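Local coordinates for protein beta-galactosidase (Trichoderma reesei, PDB 3OG2) that probably hydrolyses terminal non-reducing beta-D-galactose residues from beta-D-galactosides, as a glycoprotein of glycoside hydrolase family 35 built on a TIM barrel, at residues R305-K309 with G447-I452; V299-E304 with R356-S360. All blocks are in the same frame, centred on the assembly; numbering follows the deposited sequence.

Contact 1. Residues R305-K309 with G447-I452. With MAN (alpha-D-mannopyranose), chain B.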
loop_
_atom_site.group_PDB
_atom_site.type_symbol
_atom_site.label_atom_id
_atom_site.label_comp_id
_atom_site.label_asym_id
_atom_site.label_seq_id
_atom_site.Cartn_x
_atom_site.Cartn_y
_atom_site.Cartn_z
ATOM N N ARG A 305 -17.231 6.688 0.522
ATOM C CA ARG A 305 -18.151 7.749 0.018
ATOM C C ARG A 305 -18.433 8.765 1.121
ATOM O O ARG A 305 -18.523 9.958 0.773
ATOM C CB ARG A 305 -19.358 7.134 -0.607
ATOM C CG ARG A 305 -20.175 6.344 0.380
ATOM C CD ARG A 305 -20.994 5.282 -0.430
ATOM N NE ARG A 305 -21.957 4.722 0.502
ATOM C CZ ARG A 305 -22.827 3.738 0.226
ATOM N NH1 ARG A 305 -22.874 3.103 -0.959
ATOM N NH2 ARG A 305 -23.675 3.380 1.196
ATOM N N VAL A 306 -18.532 8.382 2.399
ATOM C CA VAL A 306 -18.771 9.431 3.418
ATOM C C VAL A 306 -17.522 10.238 3.695
ATOM O O VAL A 306 -17.537 11.485 3.685
ATOM C CB VAL A 306 -19.303 8.807 4.729
ATOM C CG1 VAL A 306 -19.482 9.882 5.807
ATOM C CG2 VAL A 306 -20.619 8.050 4.516
ATOM N N PHE A 307 -16.393 9.547 3.991
ATOM C CA PHE A 307 -15.223 10.319 4.398
ATOM C C PHE A 307 -14.507 11.023 3.246
ATOM O O PHE A 307 -13.965 12.122 3.434
ATOM C CB PHE A 307 -14.195 9.408 5.108
ATOM C CG PHE A 307 -14.576 9.075 6.541
ATOM C CD1 PHE A 307 -15.505 8.098 6.825
ATOM C CD2 PHE A 307 -13.910 9.788 7.581
ATOM C CE1 PHE A 307 -15.796 7.776 8.126
ATOM C CE2 PHE A 307 -14.240 9.473 8.910
ATOM C CZ PHE A 307 -15.162 8.479 9.172
ATOM N N TYR A 308 -14.461 10.432 2.058
ATOM C CA TYR A 308 -13.723 11.099 0.964
ATOM C C TYR A 308 -14.518 12.286 0.461
ATOM O O TYR A 308 -13.962 13.354 0.182
ATOM C CB TYR A 308 -13.353 10.168 -0.168
ATOM C CG TYR A 308 -12.373 9.054 0.219
ATOM C CD1 TYR A 308 -11.883 8.904 1.507
ATOM C CD2 TYR A 308 -11.953 8.165 -0.763
ATOM C CE1 TYR A 308 -10.992 7.888 1.813
ATOM C CE2 TYR A 308 -11.069 7.136 -0.459
ATOM C CZ TYR A 308 -10.595 7.014 0.827
ATOM O OH TYR A 308 -9.722 5.993 1.121
ATOM N N LYS A 309 -15.849 12.153 0.352
ATOM C CA LYS A 309 -16.644 13.338 -0.040
ATOM C C LYS A 309 -16.605 14.389 1.062
ATOM O O LYS A 309 -16.730 15.574 0.740
ATOM C CB LYS A 309 -18.082 12.908 -0.356
ATOM C CG LYS A 309 -18.128 12.043 -1.635
ATOM C CD LYS A 309 -19.527 11.523 -1.936
ATOM C CE LYS A 309 -19.449 10.493 -3.084
ATOM N NZ LYS A 309 -20.764 10.038 -3.537
ATOM N N GLY A 447 -28.254 4.473 4.221
ATOM C CA GLY A 447 -27.291 4.425 5.296
ATOM C C GLY A 447 -25.842 4.585 4.836
ATOM O O GLY A 447 -25.447 4.020 3.811
ATOM N N ARG A 448 -25.090 5.351 5.614
ATOM C CA ARG A 448 -23.638 5.567 5.323
ATOM C C ARG A 448 -23.393 5.876 3.866
ATOM O O ARG A 448 -22.488 5.346 3.213
ATOM C CB ARG A 448 -22.829 4.367 5.821
ATOM C CG ARG A 448 -22.864 4.408 7.345
ATOM C CD ARG A 448 -22.041 3.310 7.980
ATOM N NE ARG A 448 -22.106 3.469 9.430
ATOM C CZ ARG A 448 -21.487 2.693 10.307
ATOM N NH1 ARG A 448 -20.722 1.690 9.896
ATOM N NH2 ARG A 448 -21.655 2.947 11.602
ATOM N N ASP A 449 -24.197 6.805 3.364
ATOM C CA ASP A 449 -23.996 7.365 2.017
ATOM C C ASP A 449 -23.818 8.864 2.134
ATOM O O ASP A 449 -24.258 9.496 3.102
ATOM C CB ASP A 449 -25.161 6.988 1.096
ATOM C CG ASP A 449 -24.780 7.152 -0.353
ATOM O OD1 ASP A 449 -23.594 7.402 -0.738
ATOM O OD2 ASP A 449 -25.688 7.092 -1.236
ATOM N N SER A 450 -23.164 9.419 1.140
ATOM C CA SER A 450 -23.029 10.885 0.994
ATOM C C SER A 450 -23.079 11.188 -0.496
ATOM O O SER A 450 -22.610 10.405 -1.307
ATOM C CB SER A 450 -21.702 11.316 1.603
ATOM O OG SER A 450 -21.479 12.699 1.426
ATOM N N LYS A 451 -23.673 12.325 -0.851
ATOM C CA LYS A 451 -23.834 12.665 -2.257
ATOM C C LYS A 451 -23.306 14.045 -2.513
ATOM O O LYS A 451 -23.335 14.857 -1.602
ATOM C CB LYS A 451 -25.313 12.642 -2.668
ATOM C CG LYS A 451 -25.809 11.187 -2.554
ATOM C CD LYS A 451 -26.847 10.810 -3.572
ATOM C CE LYS A 451 -27.491 9.502 -3.118
ATOM N NZ LYS A 451 -26.770 8.360 -3.758
ATOM N N ILE A 452 -22.896 14.291 -3.737
ATOM C CA ILE A 452 -22.604 15.630 -4.207
ATOM C C ILE A 452 -23.673 16.007 -5.231
ATOM O O ILE A 452 -23.830 15.395 -6.278
ATOM C CB ILE A 452 -21.192 15.757 -4.799
ATOM C CG1 ILE A 452 -20.223 14.879 -4.001
ATOM C CG2 ILE A 452 -20.785 17.226 -4.892
ATOM C CD1 ILE A 452 -18.972 15.543 -3.456
HETATM C C1 MAN B . -26.474 -2.037 -0.835
HETATM C C2 MAN B . -26.692 -0.537 -0.787
HETATM C C3 MAN B . -25.414 0.224 -0.422
HETATM C C4 MAN B . -24.871 -0.363 0.874
HETATM C C5 MAN B . -24.590 -1.864 0.691
HETATM C C6 MAN B . -24.185 -2.490 2.048
HETATM O O2 MAN B . -27.668 -0.338 0.223
HETATM O O3 MAN B . -25.686 1.599 -0.264
HETATM O O4 MAN B . -23.651 0.278 1.160
HETATM O O5 MAN B . -25.817 -2.486 0.316
HETATM O O6 MAN B . -23.762 -3.827 1.835
HETATM O O HOH W 1 -19.611 13.406 3.447
HETATM O O HOH W 2 -23.262 7.946 -3.396
#

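Contact 2. Residues V299-E304 with R356-S360. With MAN (alpha-D-mannopyranose), chain B; NAG (2-acetamido-2-deoxy-beta-D-glucopyranose), chain C; MAN (alpha-D-mannopyranose), chain D; BMA (beta-D-mannopyranose), chain E.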
loop_
_atom_site.group_PDB
_atom_site.type_symbol
_atom_site.label_atom_id
_atom_site.label_comp_id
_atom_site.label_asym_id
_atom_site.label_seq_id
_atom_site.Cartn_x
_atom_site.Cartn_y
_atom_site.Cartn_z
ATOM N N VAL A 299 -12.633 -0.229 6.484
ATOM C CA VAL A 299 -12.335 0.869 5.558
ATOM C C VAL A 299 -12.908 0.499 4.189
ATOM O O VAL A 299 -12.173 0.243 3.233
ATOM C CB VAL A 299 -10.833 1.163 5.516
ATOM C CG1 VAL A 299 -10.569 2.392 4.669
ATOM C CG2 VAL A 299 -10.268 1.328 6.948
ATOM N N ASN A 300 -14.239 0.472 4.139
ATOM C CA ASN A 300 -14.914 -0.106 2.958
ATOM C C ASN A 300 -15.461 0.959 2.031
ATOM O O ASN A 300 -15.103 2.153 2.126
ATOM C CB ASN A 300 -15.974 -1.082 3.481
ATOM C CG ASN A 300 -17.167 -0.364 4.119
ATOM O OD1 ASN A 300 -17.122 0.833 4.348
ATOM N ND2 ASN A 300 -18.220 -1.105 4.377
ATOM N N HIS A 301 -16.332 0.573 1.098
ATOM C CA HIS A 301 -16.863 1.561 0.145
ATOM C C HIS A 301 -17.693 2.645 0.820
ATOM O O HIS A 301 -17.804 3.771 0.322
ATOM C CB HIS A 301 -17.668 0.815 -0.949
ATOM C CG HIS A 301 -18.911 0.189 -0.454
ATOM N ND1 HIS A 301 -18.981 -1.015 0.208
ATOM C CD2 HIS A 301 -20.187 0.663 -0.566
ATOM C CE1 HIS A 301 -20.288 -1.256 0.504
ATOM N NE2 HIS A 301 -21.021 -0.256 0.050
ATOM N N GLU A 302 -18.334 2.287 1.947
ATOM C CA GLU A 302 -19.145 3.246 2.693
ATOM C C GLU A 302 -18.252 4.308 3.327
ATOM O O GLU A 302 -18.546 5.501 3.295
ATOM C CB GLU A 302 -19.988 2.544 3.765
ATOM C CG GLU A 302 -21.017 1.630 3.114
ATOM C CD GLU A 302 -21.796 0.789 4.091
ATOM O OE1 GLU A 302 -21.202 0.409 5.128
ATOM O OE2 GLU A 302 -22.950 0.445 3.779
ATOM N N PHE A 303 -17.174 3.816 3.946
ATOM C CA PHE A 303 -16.190 4.767 4.463
ATOM C C PHE A 303 -15.761 5.716 3.355
ATOM O O PHE A 303 -15.630 6.924 3.537
ATOM C CB PHE A 303 -15.011 3.966 5.061
ATOM C CG PHE A 303 -13.734 4.782 5.084
ATOM C CD1 PHE A 303 -13.464 5.621 6.147
ATOM C CD2 PHE A 303 -12.777 4.715 4.071
ATOM C CE1 PHE A 303 -12.310 6.394 6.183
ATOM C CE2 PHE A 303 -11.633 5.482 4.059
ATOM C CZ PHE A 303 -11.388 6.326 5.134
ATOM N N GLU A 304 -15.446 5.184 2.167
ATOM C CA GLU A 304 -14.943 6.075 1.092
ATOM C C GLU A 304 -15.962 7.117 0.722
ATOM O O GLU A 304 -15.667 8.315 0.582
ATOM C CB GLU A 304 -14.564 5.294 -0.189
ATOM C CG GLU A 304 -13.370 4.353 0.097
ATOM C CD GLU A 304 -13.018 3.609 -1.175
ATOM O OE1 GLU A 304 -13.987 3.320 -1.987
ATOM O OE2 GLU A 304 -11.867 3.232 -1.349
ATOM N N ARG A 356 -12.601 -5.667 -4.749
ATOM C CA ARG A 356 -13.297 -5.104 -3.556
ATOM C C ARG A 356 -14.208 -3.976 -3.996
ATOM O O ARG A 356 -13.847 -3.164 -4.881
ATOM C CB ARG A 356 -12.282 -4.542 -2.553
ATOM C CG ARG A 356 -11.521 -5.705 -1.867
ATOM C CD ARG A 356 -10.438 -5.113 -0.958
ATOM N NE ARG A 356 -10.014 -6.104 0.044
ATOM C CZ ARG A 356 -8.825 -6.156 0.605
ATOM N NH1 ARG A 356 -7.851 -5.307 0.283
ATOM N NH2 ARG A 356 -8.579 -7.106 1.527
ATOM N N GLU A 357 -15.401 -3.906 -3.381
ATOM C CA GLU A 357 -16.348 -2.851 -3.791
ATOM C C GLU A 357 -15.745 -1.462 -3.660
ATOM O O GLU A 357 -16.034 -0.555 -4.448
ATOM C CB GLU A 357 -17.616 -2.983 -2.976
ATOM C CG GLU A 357 -18.724 -2.056 -3.517
ATOM C CD GLU A 357 -20.150 -2.473 -3.143
ATOM O OE1 GLU A 357 -20.406 -3.671 -2.785
ATOM O OE2 GLU A 357 -21.041 -1.620 -3.224
ATOM N N LYS A 358 -14.875 -1.299 -2.640
ATOM C CA LYS A 358 -14.273 0.022 -2.433
ATOM C C LYS A 358 -13.470 0.461 -3.645
ATOM O O LYS A 358 -13.334 1.656 -3.896
ATOM C CB LYS A 358 -13.374 0.083 -1.160
ATOM C CG LYS A 358 -12.282 -0.979 -1.178
ATOM C CD LYS A 358 -11.459 -0.978 0.087
ATOM C CE LYS A 358 -10.702 0.341 0.307
ATOM N NZ LYS A 358 -9.972 0.315 1.624
ATOM N N TYR A 359 -12.921 -0.429 -4.449
ATOM C CA TYR A 359 -12.231 -0.018 -5.695
ATOM C C TYR A 359 -13.218 0.694 -6.604
ATOM O O TYR A 359 -12.946 1.772 -7.159
ATOM C CB TYR A 359 -11.577 -1.259 -6.369
ATOM C CG TYR A 359 -10.911 -0.864 -7.675
ATOM C CD1 TYR A 359 -11.621 -0.856 -8.892
ATOM C CD2 TYR A 359 -9.546 -0.490 -7.687
ATOM C CE1 TYR A 359 -11.041 -0.483 -10.086
ATOM C CE2 TYR A 359 -8.956 -0.113 -8.878
ATOM C CZ TYR A 359 -9.703 -0.120 -10.070
ATOM O OH TYR A 359 -9.164 0.239 -11.279
ATOM N N SER A 360 -14.365 0.014 -6.863
ATOM C CA SER A 360 -15.294 0.582 -7.853
ATOM C C SER A 360 -15.886 1.883 -7.356
ATOM O O SER A 360 -16.101 2.802 -8.163
ATOM C CB SER A 360 -16.393 -0.439 -8.147
ATOM O OG SER A 360 -15.805 -1.663 -8.630
HETATM C C1 MAN B . -26.474 -2.037 -0.835
HETATM C C2 MAN B . -26.692 -0.537 -0.787
HETATM C C3 MAN B . -25.414 0.224 -0.422
HETATM C C4 MAN B . -24.871 -0.363 0.874
HETATM C C5 MAN B . -24.590 -1.864 0.691
HETATM C C6 MAN B . -24.185 -2.490 2.048
HETATM O O2 MAN B . -27.668 -0.338 0.223
HETATM O O3 MAN B . -25.686 1.599 -0.264
HETATM O O4 MAN B . -23.651 0.278 1.160
HETATM O O5 MAN B . -25.817 -2.486 0.316
HETATM O O6 MAN B . -23.762 -3.827 1.835
HETATM C C1 NAG C . -17.432 -7.469 -6.764
HETATM C C2 NAG C . -18.617 -6.520 -6.647
HETATM C C3 NAG C . -18.757 -5.990 -5.236
HETATM C C4 NAG C . -18.826 -7.168 -4.249
HETATM C C5 NAG C . -17.588 -8.065 -4.461
HETATM C C6 NAG C . -17.621 -9.332 -3.623
HETATM C C7 NAG C . -18.936 -5.314 -8.769
HETATM C C8 NAG C . -18.401 -4.241 -9.673
HETATM N N2 NAG C . -18.385 -5.384 -7.562
HETATM O O3 NAG C . -19.876 -5.164 -5.122
HETATM O O4 NAG C . -18.771 -6.619 -2.929
HETATM O O5 NAG C . -17.618 -8.514 -5.829
HETATM O O6 NAG C . -18.840 -10.034 -3.794
HETATM O O7 NAG C . -19.733 -6.167 -9.182
HETATM C C1 MAN D . -23.447 -5.012 -3.207
HETATM C C2 MAN D . -23.732 -3.618 -2.670
HETATM C C3 MAN D . -25.239 -3.545 -2.327
HETATM C C4 MAN D . -26.069 -3.869 -3.595
HETATM C C5 MAN D . -25.690 -5.290 -4.074
HETATM C C6 MAN D . -26.401 -5.594 -5.397
HETATM O O2 MAN D . -23.408 -2.674 -3.679
HETATM O O3 MAN D . -25.507 -2.161 -1.956
HETATM O O4 MAN D . -27.436 -3.855 -3.242
HETATM O O5 MAN D . -24.281 -5.303 -4.328
HETATM O O6 MAN D . -26.171 -6.966 -5.752
HETATM C C1 BMA E . -19.627 -7.162 -2.058
HETATM C C2 BMA E . -19.401 -6.569 -0.660
HETATM C C3 BMA E . -20.444 -7.152 0.298
HETATM C C4 BMA E . -21.866 -6.900 -0.224
HETATM C C5 BMA E . -21.966 -7.464 -1.665
HETATM C C6 BMA E . -23.319 -7.274 -2.304
HETATM O O2 BMA E . -19.455 -5.131 -0.694
HETATM O O3 BMA E . -20.297 -6.486 1.546
HETATM O O4 BMA E . -22.763 -7.635 0.629
HETATM O O5 BMA E . -20.964 -6.827 -2.508
HETATM O O6 BMA E . -23.753 -5.896 -2.125
HETATM O O HOH W 3 -15.438 -2.333 0.026
#

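Contact 1. Residues R305-K309 with G447-I452
A helix of the family 35 TIM-barrel region, 301-313, packs here on the start of strand 450-459 in the antiparallel sheet of the following domain, and Arg305, Val306 and Lys309 meet Arg448, Asp449, Ser450 and Ile452. The short helix and strand axes run at 44°, 7.8 Å apart at their closest. Arg305 reaches along the loop with its chain extended beyond CG and turns NE and NH2 side-on to one acceptor, the carbonyl O of Arg448. Arg305 NE lies 2.8 Å from Arg448 O, nearly in the guanidinium plane; NH2 reaches the same oxygen from above the carbonyl plane. Two bonds to one atom should fix the rotation of the guanidinium. Arg305 NH2 also donates to O3 of a glycan mannose at 3.1 Å, so the group links loop and sugar. Asp449 lies over one guanidinium face, its OD1 3.4 Å from Arg305 NE, an ion pair in which no N-H points at the oxygen. OD2 of Asp449 instead pairs with Lys451 NZ and, outside the contact, with Arg552. Val306 lays CG2 against the Arg448 carbonyl, while Ser450 sets CB against the helix backbone, at Arg305 O and Val306 CA. A water bridges Val306 O to Ser450 OG, which also bonds to Val410 O. Lys309, extended beyond CG, runs past Ser450 toward Ile452, whose second conformer leaves this packing less certain. The Lys309 ammonium has a salt bridge to Glu470, and Lys309 NZ donates a hydrogen bond to Ser450 O at 2.9 Å, tilted 27° from that carbonyl plane.

Contact 2. Residues V299-E304 with R356-S360
The N-terminal turns of helices 301-313 and 357-370 come together closely, with His301 CA 4.0 Å from Lys358 CA. Asn300 caps the first helix, its OD1 accepting an almost straight bond from Phe303 N at 3.0 Å. The His301 ring and the Glu357 carboxylate lie stacked, their planes 14° apart, with Glu357 OE2 over the ring centre and Glu357 CG making a CH-pi contact with the same face. His301 CG sits between the backbone N and carbonyl carbon (chi1 68°), which turns the ring toward Glu357. At the ring edge His301 NE2 donates to O4 of a glycan mannose over 2.9 Å, and that hydroxyl donates to Glu302 OE2. Glu357 takes hydroxyl bonds from two further sugars, at OE1 from beta-mannose O2 and at OE2 from a second alpha-mannose O2. Away from the sugars, Lys358 bends at chi3 (-62°) and brings NZ 2.7 Å from Val299 O, in the carbonyl plane; Gly281 O and Gly345 O also accept from this ammonium. Glu304 OE1 lies only 2.6 Å from Lys358 O, a separation of two oxygens implying that the acid is probably protonated. The chemistry thus divides: a buried ammonium joins backbone carbonyls, while the stacked His301-Glu357 pair presents polar atoms to the glycan.

In the fold
Contact 2 takes the N-cap and first turn of helix 301-313 and contact 1 the residues just after, with centres about 11 Å apart: residues 299-304 meet helix 357-370 within the barrel region, and residues 305-309 meet the next domain at 447-452. They touch where Arg448 O lies 3.8 Å from Glu302 CB. One mannose residue is common to both, held through O3 by Arg305 of contact 1 and through O4 by His301 and Glu302 of contact 2; Asn300 binds another mannose. These are sugars of a glycan attached to the protein itself, and both contacts lie away from the galactose-binding residues such as Glu180 and Glu278. Together they join the barrel helices, the neighbouring domain and the glycan.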